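Local structure of uncharacterized protein ScGH5_18 (7LR8) at residues 19-24 with 304-309; 55-60 with 95-100; 101-106 with 314-319. The protein probably hydrolyses the beta-1,4 link of a mannose-N-acetylglucosamine disaccharide derived from N-glycans, as a family 5 glycoside hydrolase. The protein carries 1 engineered substitution. One frame throughout, in Å; residues are numbered along the deposited sequence. Where two conformers were deposited one is given.

Contact 1: residues 19-24 with 304-309. With BMA (beta-D-mannopyranose), chain D; SO4 (sulfate ion), chain J.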
loop_
_atom_site.group_PDB
_atom_site.type_symbol
_atom_site.label_atom_id
_atom_site.label_comp_id
_atom_site.label_asym_id
_atom_site.label_seq_id
_atom_site.Cartn_x
_atom_site.Cartn_y
_atom_site.Cartn_z
ATOM N N ASN B 19 20.405 1.045 -13.062
ATOM C CA ASN B 19 19.247 1.204 -12.193
ATOM C C ASN B 19 19.648 0.799 -10.783
ATOM O O ASN B 19 20.067 -0.342 -10.569
ATOM C CB ASN B 19 18.092 0.349 -12.706
ATOM C CG ASN B 19 17.582 0.838 -14.036
ATOM O OD1 ASN B 19 16.782 1.759 -14.086
ATOM N ND2 ASN B 19 18.074 0.253 -15.126
ATOM N N TYR B 20 19.505 1.719 -9.824
ATOM C CA TYR B 20 20.068 1.536 -8.489
ATOM C C TYR B 20 19.082 0.774 -7.605
ATOM O O TYR B 20 18.010 1.295 -7.266
ATOM C CB TYR B 20 20.440 2.885 -7.876
ATOM C CG TYR B 20 20.876 2.794 -6.429
ATOM C CD1 TYR B 20 21.710 1.754 -5.992
ATOM C CD2 TYR B 20 20.457 3.744 -5.498
ATOM C CE1 TYR B 20 22.090 1.658 -4.660
ATOM C CE2 TYR B 20 20.834 3.661 -4.168
ATOM C CZ TYR B 20 21.651 2.615 -3.756
ATOM O OH TYR B 20 22.027 2.538 -2.431
ATOM N N THR B 21 19.445 -0.469 -7.249
ATOM C CA THR B 21 18.709 -1.267 -6.271
ATOM C C THR B 21 19.493 -1.289 -4.962
ATOM O O THR B 21 20.513 -1.989 -4.863
ATOM C CB THR B 21 18.483 -2.696 -6.780
ATOM O OG1 THR B 21 19.673 -3.180 -7.414
ATOM C CG2 THR B 21 17.334 -2.760 -7.785
ATOM N N PRO B 22 19.076 -0.556 -3.931
ATOM C CA PRO B 22 19.865 -0.514 -2.687
ATOM C C PRO B 22 20.088 -1.897 -2.096
ATOM O O PRO B 22 19.155 -2.691 -1.945
ATOM C CB PRO B 22 19.012 0.363 -1.763
ATOM C CG PRO B 22 18.263 1.258 -2.715
ATOM C CD PRO B 22 17.932 0.373 -3.889
ATOM N N SER B 23 21.346 -2.189 -1.762
ATOM C CA SER B 23 21.678 -3.540 -1.320
ATOM C C SER B 23 21.092 -3.845 0.053
ATOM O O SER B 23 20.687 -4.987 0.318
ATOM C CB SER B 23 23.196 -3.727 -1.311
ATOM O OG SER B 23 23.807 -2.966 -0.280
ATOM N N ASN B 24 21.030 -2.850 0.928
ATOM C CA ASN B 24 20.475 -3.014 2.270
ATOM C C ASN B 24 19.058 -2.451 2.286
ATOM O O ASN B 24 18.863 -1.232 2.322
ATOM C CB ASN B 24 21.360 -2.321 3.297
ATOM C CG ASN B 24 21.136 -2.837 4.699
ATOM O OD1 ASN B 24 20.077 -3.387 5.014
ATOM N ND2 ASN B 24 22.146 -2.685 5.550
ATOM N N TRP B 304 19.847 -2.990 -15.660
ATOM C CA TRP B 304 19.051 -3.415 -14.508
ATOM C C TRP B 304 19.663 -4.708 -14.000
ATOM O O TRP B 304 19.533 -5.742 -14.656
ATOM C CB TRP B 304 17.589 -3.661 -14.873
ATOM C CG TRP B 304 16.781 -3.926 -13.633
ATOM C CD1 TRP B 304 16.776 -5.064 -12.875
ATOM C CD2 TRP B 304 15.897 -3.003 -12.976
ATOM N NE1 TRP B 304 15.946 -4.907 -11.789
ATOM C CE2 TRP B 304 15.388 -3.653 -11.835
ATOM C CE3 TRP B 304 15.475 -1.698 -13.254
ATOM C CZ2 TRP B 304 14.502 -3.032 -10.966
ATOM C CZ3 TRP B 304 14.592 -1.092 -12.391
ATOM C CH2 TRP B 304 14.109 -1.753 -11.267
ATOM N N CYS B 305 20.286 -4.677 -12.821
ATOM C CA CYS B 305 20.310 -3.546 -11.906
ATOM C C CYS B 305 21.680 -3.515 -11.230
ATOM O O CYS B 305 22.547 -4.344 -11.533
ATOM C CB CYS B 305 19.199 -3.670 -10.866
ATOM S SG CYS B 305 19.137 -5.309 -10.080
ATOM N N SER B 306 21.876 -2.570 -10.311
ATOM C CA SER B 306 23.193 -2.428 -9.694
ATOM C C SER B 306 23.501 -3.615 -8.785
ATOM O O SER B 306 24.582 -4.221 -8.879
ATOM C CB SER B 306 23.267 -1.103 -8.931
ATOM O OG SER B 306 22.369 -1.073 -7.835
ATOM N N HIS B 307 22.546 -3.988 -7.923
ATOM C CA HIS B 307 22.790 -4.954 -6.864
ATOM C C HIS B 307 21.715 -6.027 -6.835
ATOM O O HIS B 307 20.528 -5.749 -7.041
ATOM C CB HIS B 307 22.863 -4.260 -5.505
ATOM C CG HIS B 307 24.058 -3.372 -5.352
ATOM N ND1 HIS B 307 24.078 -2.065 -5.794
ATOM C CD2 HIS B 307 25.287 -3.615 -4.838
ATOM C CE1 HIS B 307 25.263 -1.536 -5.541
ATOM N NE2 HIS B 307 26.018 -2.458 -4.969
ATOM N N ASP B 308 22.149 -7.252 -6.569
ATOM C CA ASP B 308 21.233 -8.351 -6.315
ATOM C C ASP B 308 20.271 -7.988 -5.194
ATOM O O ASP B 308 20.595 -7.204 -4.293
ATOM C CB ASP B 308 22.001 -9.610 -5.899
ATOM C CG ASP B 308 22.685 -10.323 -7.065
ATOM O OD1 ASP B 308 22.326 -10.085 -8.239
ATOM O OD2 ASP B 308 23.591 -11.128 -6.778
ATOM N N VAL B 309 19.075 -8.598 -5.241
ATOM C CA VAL B 309 18.072 -8.445 -4.189
ATOM C C VAL B 309 18.333 -9.475 -3.102
ATOM O O VAL B 309 18.660 -10.637 -3.388
ATOM C CB VAL B 309 16.650 -8.590 -4.764
ATOM C CG1 VAL B 309 15.593 -8.358 -3.668
ATOM C CG2 VAL B 309 16.449 -7.609 -5.919
HETATM C C1 BMA D . 10.973 -4.167 -15.252
HETATM C C2 BMA D . 11.506 -3.239 -14.113
HETATM C C3 BMA D . 11.271 -3.919 -12.780
HETATM C C4 BMA D . 11.739 -5.437 -12.842
HETATM C C5 BMA D . 12.505 -5.740 -14.160
HETATM C C6 BMA D . 12.884 -7.196 -14.317
HETATM O O2 BMA D . 10.858 -1.977 -14.114
HETATM O O3 BMA D . 9.893 -3.761 -12.359
HETATM O O4 BMA D . 12.576 -5.680 -11.745
HETATM O O5 BMA D . 11.666 -5.436 -15.290
HETATM O O6 BMA D . 11.654 -7.961 -14.336
HETATM S S SO4 J . 26.009 -1.941 4.895
HETATM O O1 SO4 J . 25.444 -1.552 6.185
HETATM O O2 SO4 J . 26.895 -0.882 4.422
HETATM O O3 SO4 J . 26.766 -3.181 5.046
HETATM O O4 SO4 J . 24.928 -2.148 3.934
HETATM O O HOH W 1 18.777 -5.002 -3.708
#

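Contact 2: residues 55-60 with 95-100. With NAG (2-acetamido-2-deoxy-beta-D-glucopyranose), chain C; BMA (beta-D-mannopyranose), chain D.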
loop_
_atom_site.group_PDB
_atom_site.type_symbol
_atom_site.label_atom_id
_atom_site.label_comp_id
_atom_site.label_asym_id
_atom_site.label_seq_id
_atom_site.Cartn_x
_atom_site.Cartn_y
_atom_site.Cartn_z
ATOM N N VAL B 55 17.108 6.189 -10.153
ATOM C CA VAL B 55 16.763 5.926 -8.760
ATOM C C VAL B 55 15.252 6.023 -8.537
ATOM O O VAL B 55 14.524 6.709 -9.259
ATOM C CB VAL B 55 17.506 6.864 -7.784
ATOM C CG1 VAL B 55 19.013 6.815 -8.044
ATOM C CG2 VAL B 55 17.000 8.280 -7.895
ATOM N N PHE B 56 14.795 5.342 -7.491
ATOM C CA PHE B 56 13.371 5.058 -7.308
ATOM C C PHE B 56 12.844 5.399 -5.923
ATOM O O PHE B 56 12.989 4.596 -4.982
ATOM C CB PHE B 56 13.097 3.591 -7.611
ATOM C CG PHE B 56 13.500 3.186 -8.990
ATOM C CD1 PHE B 56 12.648 3.411 -10.066
ATOM C CD2 PHE B 56 14.725 2.569 -9.215
ATOM C CE1 PHE B 56 13.018 3.030 -11.343
ATOM C CE2 PHE B 56 15.097 2.200 -10.502
ATOM C CZ PHE B 56 14.228 2.438 -11.562
ATOM N N PRO B 57 12.174 6.542 -5.781
ATOM C CA PRO B 57 11.284 6.746 -4.633
ATOM C C PRO B 57 10.201 5.682 -4.612
ATOM O O PRO B 57 9.825 5.133 -5.652
ATOM C CB PRO B 57 10.668 8.129 -4.890
ATOM C CG PRO B 57 11.547 8.801 -5.870
ATOM C CD PRO B 57 12.278 7.723 -6.653
ATOM N N LEU B 58 9.691 5.398 -3.416
ATOM C CA LEU B 58 8.455 4.634 -3.255
ATOM C C LEU B 58 7.340 5.650 -3.029
ATOM O O LEU B 58 7.320 6.340 -2.005
ATOM C CB LEU B 58 8.544 3.654 -2.092
ATOM C CG LEU B 58 9.361 2.383 -2.331
ATOM C CD1 LEU B 58 9.249 1.447 -1.136
ATOM C CD2 LEU B 58 8.913 1.683 -3.605
ATOM N N TRP B 59 6.433 5.759 -4.004
ATOM C CA TRP B 59 5.399 6.797 -3.978
ATOM C C TRP B 59 4.582 6.812 -2.690
ATOM O O TRP B 59 4.471 7.889 -2.077
ATOM C CB TRP B 59 4.528 6.629 -5.231
ATOM C CG TRP B 59 3.409 7.648 -5.386
ATOM C CD1 TRP B 59 3.387 8.947 -4.922
ATOM C CD2 TRP B 59 2.174 7.454 -6.089
ATOM N NE1 TRP B 59 2.197 9.552 -5.279
ATOM C CE2 TRP B 59 1.432 8.655 -5.980
ATOM C CE3 TRP B 59 1.605 6.371 -6.769
ATOM C CZ2 TRP B 59 0.174 8.808 -6.556
ATOM C CZ3 TRP B 59 0.356 6.527 -7.346
ATOM C CH2 TRP B 59 -0.353 7.734 -7.224
ATOM N N PRO B 60 4.023 5.693 -2.197
ATOM C CA PRO B 60 3.251 5.780 -0.937
ATOM C C PRO B 60 4.085 6.190 0.263
ATOM O O PRO B 60 3.536 6.745 1.224
ATOM C CB PRO B 60 2.686 4.363 -0.750
ATOM C CG PRO B 60 2.873 3.663 -2.066
ATOM C CD PRO B 60 4.078 4.300 -2.690
ATOM N N GLY B 95 9.424 9.010 -10.736
ATOM C CA GLY B 95 8.513 9.458 -9.701
ATOM C C GLY B 95 7.499 8.448 -9.195
ATOM O O GLY B 95 7.504 8.087 -8.013
ATOM N N LEU B 96 6.612 7.980 -10.072
ATOM C CA LEU B 96 5.420 7.244 -9.640
ATOM C C LEU B 96 5.658 5.731 -9.647
ATOM O O LEU B 96 5.294 5.022 -10.588
ATOM C CB LEU B 96 4.244 7.621 -10.531
ATOM C CG LEU B 96 3.814 9.093 -10.391
ATOM C CD1 LEU B 96 2.807 9.452 -11.466
ATOM C CD2 LEU B 96 3.217 9.335 -9.012
ATOM N N GLN B 97 6.258 5.226 -8.552
ATOM C CA GLN B 97 6.316 3.787 -8.253
ATOM C C GLN B 97 5.391 3.546 -7.067
ATOM O O GLN B 97 5.778 3.771 -5.918
ATOM C CB GLN B 97 7.729 3.307 -7.925
ATOM C CG GLN B 97 8.676 3.278 -9.107
ATOM C CD GLN B 97 9.083 4.688 -9.494
ATOM O OE1 GLN B 97 8.840 5.126 -10.612
ATOM N NE2 GLN B 97 9.671 5.414 -8.549
ATOM N N GLY B 98 4.200 3.024 -7.336
ATOM C CA GLY B 98 3.889 2.464 -8.636
ATOM C C GLY B 98 4.418 1.047 -8.682
ATOM O O GLY B 98 4.483 0.363 -7.656
ATOM N N HIS B 99 4.855 0.599 -9.851
ATOM C CA HIS B 99 5.283 -0.783 -10.025
ATOM C C HIS B 99 6.796 -0.939 -9.898
ATOM O O HIS B 99 7.555 -0.193 -10.522
ATOM C CB HIS B 99 4.848 -1.325 -11.380
ATOM C CG HIS B 99 5.101 -2.791 -11.514
ATOM N ND1 HIS B 99 4.254 -3.728 -10.970
ATOM C CD2 HIS B 99 6.142 -3.482 -12.045
ATOM C CE1 HIS B 99 4.733 -4.938 -11.205
ATOM N NE2 HIS B 99 5.880 -4.815 -11.852
ATOM N N LEU B 100 7.223 -1.934 -9.127
ATOM C CA LEU B 100 8.632 -2.313 -9.069
ATOM C C LEU B 100 8.751 -3.816 -8.866
ATOM O O LEU B 100 8.338 -4.330 -7.820
ATOM C CB LEU B 100 9.355 -1.572 -7.937
ATOM C CG LEU B 100 9.709 -0.096 -8.153
ATOM C CD1 LEU B 100 10.141 0.544 -6.835
ATOM C CD2 LEU B 100 10.800 0.043 -9.213
HETATM C C1 NAG C . 6.739 -7.140 -16.497
HETATM C C2 NAG C . 7.006 -7.139 -14.992
HETATM C C3 NAG C . 7.740 -5.856 -14.579
HETATM C C4 NAG C . 8.973 -5.618 -15.448
HETATM C C5 NAG C . 8.542 -5.652 -16.916
HETATM C C6 NAG C . 9.655 -5.470 -17.917
HETATM C C7 NAG C . 5.554 -8.163 -13.284
HETATM C C8 NAG C . 4.184 -8.159 -12.662
HETATM N N2 NAG C . 5.754 -7.274 -14.263
HETATM O O1 NAG C . 6.193 -8.365 -16.856
HETATM O O3 NAG C . 8.108 -5.927 -13.207
HETATM O O4 NAG C . 9.536 -4.356 -15.087
HETATM O O5 NAG C . 7.954 -6.928 -17.200
HETATM O O6 NAG C . 9.134 -5.357 -19.235
HETATM O O7 NAG C . 6.438 -8.932 -12.908
HETATM C C1 BMA D . 10.973 -4.167 -15.252
HETATM C C2 BMA D . 11.506 -3.239 -14.113
HETATM C C3 BMA D . 11.271 -3.919 -12.780
HETATM C C4 BMA D . 11.739 -5.437 -12.842
HETATM C C5 BMA D . 12.505 -5.740 -14.160
HETATM C C6 BMA D . 12.884 -7.196 -14.317
HETATM O O2 BMA D . 10.858 -1.977 -14.114
HETATM O O3 BMA D . 9.893 -3.761 -12.359
HETATM O O4 BMA D . 12.576 -5.680 -11.745
HETATM O O5 BMA D . 11.666 -5.436 -15.290
HETATM O O6 BMA D . 11.654 -7.961 -14.336
#

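Contact 3: residues 101-106 with 314-319. With BMA (beta-D-mannopyranose), chain D; AE3 (2-(2-ethoxyethoxy)ethanol), chain E; NAG (2-acetamido-2-deoxy-beta-D-glucopyranose), chain C.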
loop_
_atom_site.group_PDB
_atom_site.type_symbol
_atom_site.label_atom_id
_atom_site.label_comp_id
_atom_site.label_asym_id
_atom_site.label_seq_id
_atom_site.Cartn_x
_atom_site.Cartn_y
_atom_site.Cartn_z
ATOM N N SER B 101 9.333 -4.507 -9.854
ATOM C CA SER B 101 9.802 -5.891 -9.704
ATOM C C SER B 101 8.704 -6.831 -9.201
ATOM O O SER B 101 8.936 -7.663 -8.322
ATOM C CB SER B 101 11.017 -5.950 -8.775
ATOM O OG SER B 101 11.997 -4.997 -9.148
ATOM N N SER B 102 7.506 -6.697 -9.786
ATOM C CA SER B 102 6.290 -7.510 -9.615
ATOM C C SER B 102 5.366 -6.978 -8.528
ATOM O O SER B 102 4.232 -7.448 -8.427
ATOM C CB SER B 102 6.569 -9.001 -9.338
ATOM O OG SER B 102 6.911 -9.209 -7.973
ATOM N N PHE B 103 5.809 -6.019 -7.720
ATOM C CA PHE B 103 4.999 -5.406 -6.669
ATOM C C PHE B 103 4.433 -4.055 -7.100
ATOM O O PHE B 103 5.147 -3.212 -7.658
ATOM C CB PHE B 103 5.827 -5.201 -5.397
ATOM C CG PHE B 103 6.368 -6.471 -4.820
ATOM C CD1 PHE B 103 5.576 -7.265 -4.002
ATOM C CD2 PHE B 103 7.675 -6.889 -5.116
ATOM C CE1 PHE B 103 6.077 -8.453 -3.477
ATOM C CE2 PHE B 103 8.177 -8.056 -4.583
ATOM C CZ PHE B 103 7.371 -8.846 -3.765
ATOM N N ASP B 104 3.158 -3.835 -6.779
ATOM C CA ASP B 104 2.509 -2.535 -6.936
ATOM C C ASP B 104 2.497 -1.822 -5.591
ATOM O O ASP B 104 1.935 -2.339 -4.614
ATOM C CB ASP B 104 1.072 -2.690 -7.438
ATOM C CG ASP B 104 0.985 -3.122 -8.889
ATOM O OD1 ASP B 104 1.958 -2.922 -9.662
ATOM O OD2 ASP B 104 -0.088 -3.649 -9.254
ATOM N N PHE B 105 3.056 -0.606 -5.559
ATOM C CA PHE B 105 3.078 0.242 -4.367
ATOM C C PHE B 105 2.083 1.376 -4.590
ATOM O O PHE B 105 2.416 2.399 -5.198
ATOM C CB PHE B 105 4.494 0.752 -4.099
ATOM C CG PHE B 105 5.458 -0.357 -3.763
ATOM C CD1 PHE B 105 5.508 -0.886 -2.485
ATOM C CD2 PHE B 105 6.255 -0.911 -4.748
ATOM C CE1 PHE B 105 6.366 -1.946 -2.170
ATOM C CE2 PHE B 105 7.120 -1.962 -4.448
ATOM C CZ PHE B 105 7.172 -2.476 -3.156
ATOM N N LEU B 106 0.855 1.187 -4.101
ATOM C CA LEU B 106 -0.206 2.162 -4.336
ATOM C C LEU B 106 -0.597 2.848 -3.041
ATOM O O LEU B 106 -0.803 2.169 -2.027
ATOM C CB LEU B 106 -1.428 1.472 -4.952
ATOM C CG LEU B 106 -1.229 0.882 -6.354
ATOM C CD1 LEU B 106 -2.320 -0.146 -6.670
ATOM C CD2 LEU B 106 -1.185 1.986 -7.412
ATOM N N ALA B 314 10.943 -11.980 0.641
ATOM C CA ALA B 314 10.161 -13.056 0.054
ATOM C C ALA B 314 9.344 -12.573 -1.141
ATOM O O ALA B 314 9.118 -11.375 -1.334
ATOM C CB ALA B 314 9.227 -13.668 1.101
ATOM N N ASP B 315 8.906 -13.540 -1.943
ATOM C CA ASP B 315 7.822 -13.467 -2.919
ATOM C C ASP B 315 8.205 -12.808 -4.238
ATOM O O ASP B 315 7.332 -12.716 -5.119
ATOM C CB ASP B 315 6.579 -12.751 -2.361
ATOM C CG ASP B 315 5.919 -13.520 -1.236
ATOM O OD1 ASP B 315 5.715 -14.740 -1.374
ATOM O OD2 ASP B 315 5.610 -12.888 -0.203
ATOM N N PHE B 316 9.451 -12.372 -4.428
ATOM C CA PHE B 316 9.873 -11.951 -5.750
ATOM C C PHE B 316 9.847 -13.145 -6.694
ATOM O O PHE B 316 10.268 -14.245 -6.311
ATOM C CB PHE B 316 11.299 -11.383 -5.748
ATOM C CG PHE B 316 11.439 -10.030 -5.105
ATOM C CD1 PHE B 316 11.467 -9.910 -3.722
ATOM C CD2 PHE B 316 11.612 -8.879 -5.881
ATOM C CE1 PHE B 316 11.617 -8.674 -3.114
ATOM C CE2 PHE B 316 11.757 -7.633 -5.279
ATOM C CZ PHE B 316 11.766 -7.529 -3.894
ATOM N N PRO B 317 9.392 -12.966 -7.932
ATOM C CA PRO B 317 9.768 -13.920 -8.985
ATOM C C PRO B 317 11.262 -14.205 -8.899
ATOM O O PRO B 317 12.077 -13.287 -8.727
ATOM C CB PRO B 317 9.407 -13.190 -10.282
ATOM C CG PRO B 317 8.301 -12.203 -9.851
ATOM C CD PRO B 317 8.655 -11.800 -8.453
ATOM N N GLU B 318 11.594 -15.497 -9.017
ATOM C CA GLU B 318 12.962 -15.975 -8.853
ATOM C C GLU B 318 13.969 -15.128 -9.622
ATOM O O GLU B 318 15.033 -14.780 -9.095
ATOM C CB GLU B 318 13.033 -17.436 -9.303
ATOM C CG GLU B 318 14.428 -17.927 -9.577
ATOM C CD GLU B 318 15.348 -17.715 -8.407
ATOM O OE1 GLU B 318 14.863 -17.777 -7.258
ATOM O OE2 GLU B 318 16.557 -17.497 -8.641
ATOM N N LEU B 319 13.633 -14.757 -10.856
ATOM C CA LEU B 319 14.567 -14.031 -11.715
ATOM C C LEU B 319 15.051 -12.716 -11.100
ATOM O O LEU B 319 16.183 -12.300 -11.357
ATOM C CB LEU B 319 13.931 -13.773 -13.086
ATOM C CG LEU B 319 12.765 -12.788 -13.257
ATOM C CD1 LEU B 319 13.253 -11.353 -13.488
ATOM C CD2 LEU B 319 11.887 -13.236 -14.417
HETATM C C1 BMA D . 10.973 -4.167 -15.252
HETATM C C2 BMA D . 11.506 -3.239 -14.113
HETATM C C3 BMA D . 11.271 -3.919 -12.780
HETATM C C4 BMA D . 11.739 -5.437 -12.842
HETATM C C5 BMA D . 12.505 -5.740 -14.160
HETATM C C6 BMA D . 12.884 -7.196 -14.317
HETATM O O2 BMA D . 10.858 -1.977 -14.114
HETATM O O3 BMA D . 9.893 -3.761 -12.359
HETATM O O4 BMA D . 12.576 -5.680 -11.745
HETATM O O5 BMA D . 11.666 -5.436 -15.290
HETATM O O6 BMA D . 11.654 -7.961 -14.336
HETATM C C1 AE3 E . 6.645 -12.866 -13.041
HETATM C C2 AE3 E . 5.173 -12.479 -12.905
HETATM O O2 AE3 E . 4.962 -11.787 -11.707
HETATM C C3 AE3 E . 3.891 -12.272 -10.947
HETATM C C4 AE3 E . 4.069 -11.829 -9.499
HETATM O O3 AE3 E . 3.912 -12.929 -8.655
HETATM C C5 AE3 E . 5.078 -13.257 -7.961
HETATM C C6 AE3 E . 5.004 -14.696 -7.459
HETATM O O4 AE3 E . 6.273 -15.104 -7.022
HETATM C C1 NAG C . 6.739 -7.140 -16.497
HETATM C C2 NAG C . 7.006 -7.139 -14.992
HETATM C C3 NAG C . 7.740 -5.856 -14.579
HETATM C C4 NAG C . 8.973 -5.618 -15.448
HETATM C C5 NAG C . 8.542 -5.652 -16.916
HETATM C C6 NAG C . 9.655 -5.470 -17.917
HETATM C C7 NAG C . 5.554 -8.163 -13.284
HETATM C C8 NAG C . 4.184 -8.159 -12.662
HETATM N N2 NAG C . 5.754 -7.274 -14.263
HETATM O O1 NAG C . 6.193 -8.365 -16.856
HETATM O O3 NAG C . 8.108 -5.927 -13.207
HETATM O O4 NAG C . 9.536 -4.356 -15.087
HETATM O O5 NAG C . 7.954 -6.928 -17.200
HETATM O O6 NAG C . 9.134 -5.357 -19.235
HETATM O O7 NAG C . 6.438 -8.932 -12.908
#

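Contact 1: residues 19-24 with 304-309
Thr21 OG1 donates to His307 O over 2.7 Å, approaching within the plane of that carbonyl toward one of its lone pairs. Thr21 OG1 sits between its own backbone N and carbonyl carbon (chi1 42°), leaving CG2 beside Cys305 CB. The backbone N of the same threonine donates to Ser306 OG at 3.0 Å, one residue earlier in 304-309, and that OG shares a hydrogen bond with His307 ND1. Ser306 OG also lies in the plane of the Tyr20 ring, 3.4 Å from its CD1. Ser306 N in turn donates to Asn19 O at 2.9 Å. The touching parts, 19-23 and 304-307, run 18° apart end to end, as they leave strands 15-19 and 298-304, the neighbouring first and last strands of the eight-stranded parallel barrel, a TIM barrel as in other family 5 enzymes. Beside the glycan pocket, Asn19 CB packs 3.4 Å from Trp304 CE3, the amide and indole planes being 38° apart. The mannose lies over one indole face, its C3 3.9 Å from Trp304 CH2, and Cys305 CB, after a cis peptide bond, lies over the opposite face. Were Trp304 an alanine, the mannose would probably lose its aromatic platform, and Asn19 CB the ring it packs on. Farther out, Arg54 holds Asn19 OD1, Trp303 O and Gln267 O take Asn19 ND2, and Asp41 binds Tyr20 OH.

Contact 2: residues 55-60 with 95-100
The loops that follow barrel strands 52-55 and 90-94 meet here, beside the glycan pocket, and the side chain of Gln97 ties them together. Its chain bends at chi2 (73°), bringing NE2 to Pro57 O at 2.9 Å; the acceptor lies close to the amide plane, and the donor meets a lone pair in the carbonyl plane. The same NE2 also serves Asp94 O, while OE1 accepts from Asn152 N, so the rotation of the amide is fixed. Phe56 turns its edge to this group, with CD1 3.8 Å from Gln97 CD and the planes 83° apart. Over one face of that ring stands Leu100 CD2, 4.3 Å from the Phe56 centroid in a CH-pi contact; the other methyl, CD1, reaches Leu58 CD2. Trp59 N donates to Gln97 O at 2.8 Å, tilted out of the carbonyl plane. Leu96 CD2 sits squarely over the Trp59 five-membered ring, 3.7 Å from its centroid and 15° off the normal. Beyond the cis peptide bond between Gln97 and Gly98, His99 NE2 and O3 of the N-acetylglucosamine share a hydrogen bond of 2.8 Å. Such loops, after the C-terminal ends of parallel strands, form the substrate site of a TIM barrel.

Contact 3: residues 101-106 with 314-319
Ser102 OG donates to Ser101 O at 2.6 Å, meeting an in-plane lone pair of that carbonyl, and is also hydrogen-bonded to His114 NE2 of the second subunit, so partners from both chains fix it. Its place between the backbone N and the carbonyl carbon (chi1 80°) lets it reach back to the preceding carbonyl. Across the contact the same OG lies 3.2 Å from Pro317 CD, and Ser102 CB packs on Pro317 CG. The main apolar contact is a T-shaped stack: Phe103 sends its CE2 corner to the middle of the Phe316 face, with centroids 4.9 Å apart and planes at 74°. The closeness of CE2 to all six ring carbons, 3.7 to 3.9 Å from each of the Phe316 ring atoms, shows how centrally it is placed. Ser101 CB lies 3.9 Å from Phe316 CE2 at the same ring. Trp26 makes a further edge-to-face contact with Phe316, whereas Asp315 forms salt bridges to Arg116 and Arg66 of the second subunit. On the sugar side, Ser101 N donates to O3 of the mannose at 2.7 Å with an angle of 162°. With no direct hydrogen bond between the two segments, the chemistry implies a join made by aromatic and proline contacts, while Ser101 N serves the mannose and the Asp315 carboxylate the second subunit.

How the contacts relate
Contacts 1 and 2 are buried, whereas contact 3 is only partly so and lies where the second subunit meets the chain. Contact 1 joins the ends of the first and last barrel strands by three hydrogen bonds and by packing of Asn19 on Trp304; contact 2 adds an amide and CH-pi contacts between loops after the next two strands; contact 3 has no hydrogen bond between its segments. Phe56 links contacts 1 and 2, its CZ lying 3.6 Å from Trp304 CZ3. Strands 99-100 and 103-104 pair antiparallel, so contacts 2 and 3 share a small sheet, reinforced by His99 ND1 and Asp104 OD1, 2.8 Å apart. All three touch the mannose, and contacts 2 and 3 also touch the N-acetylglucosamine.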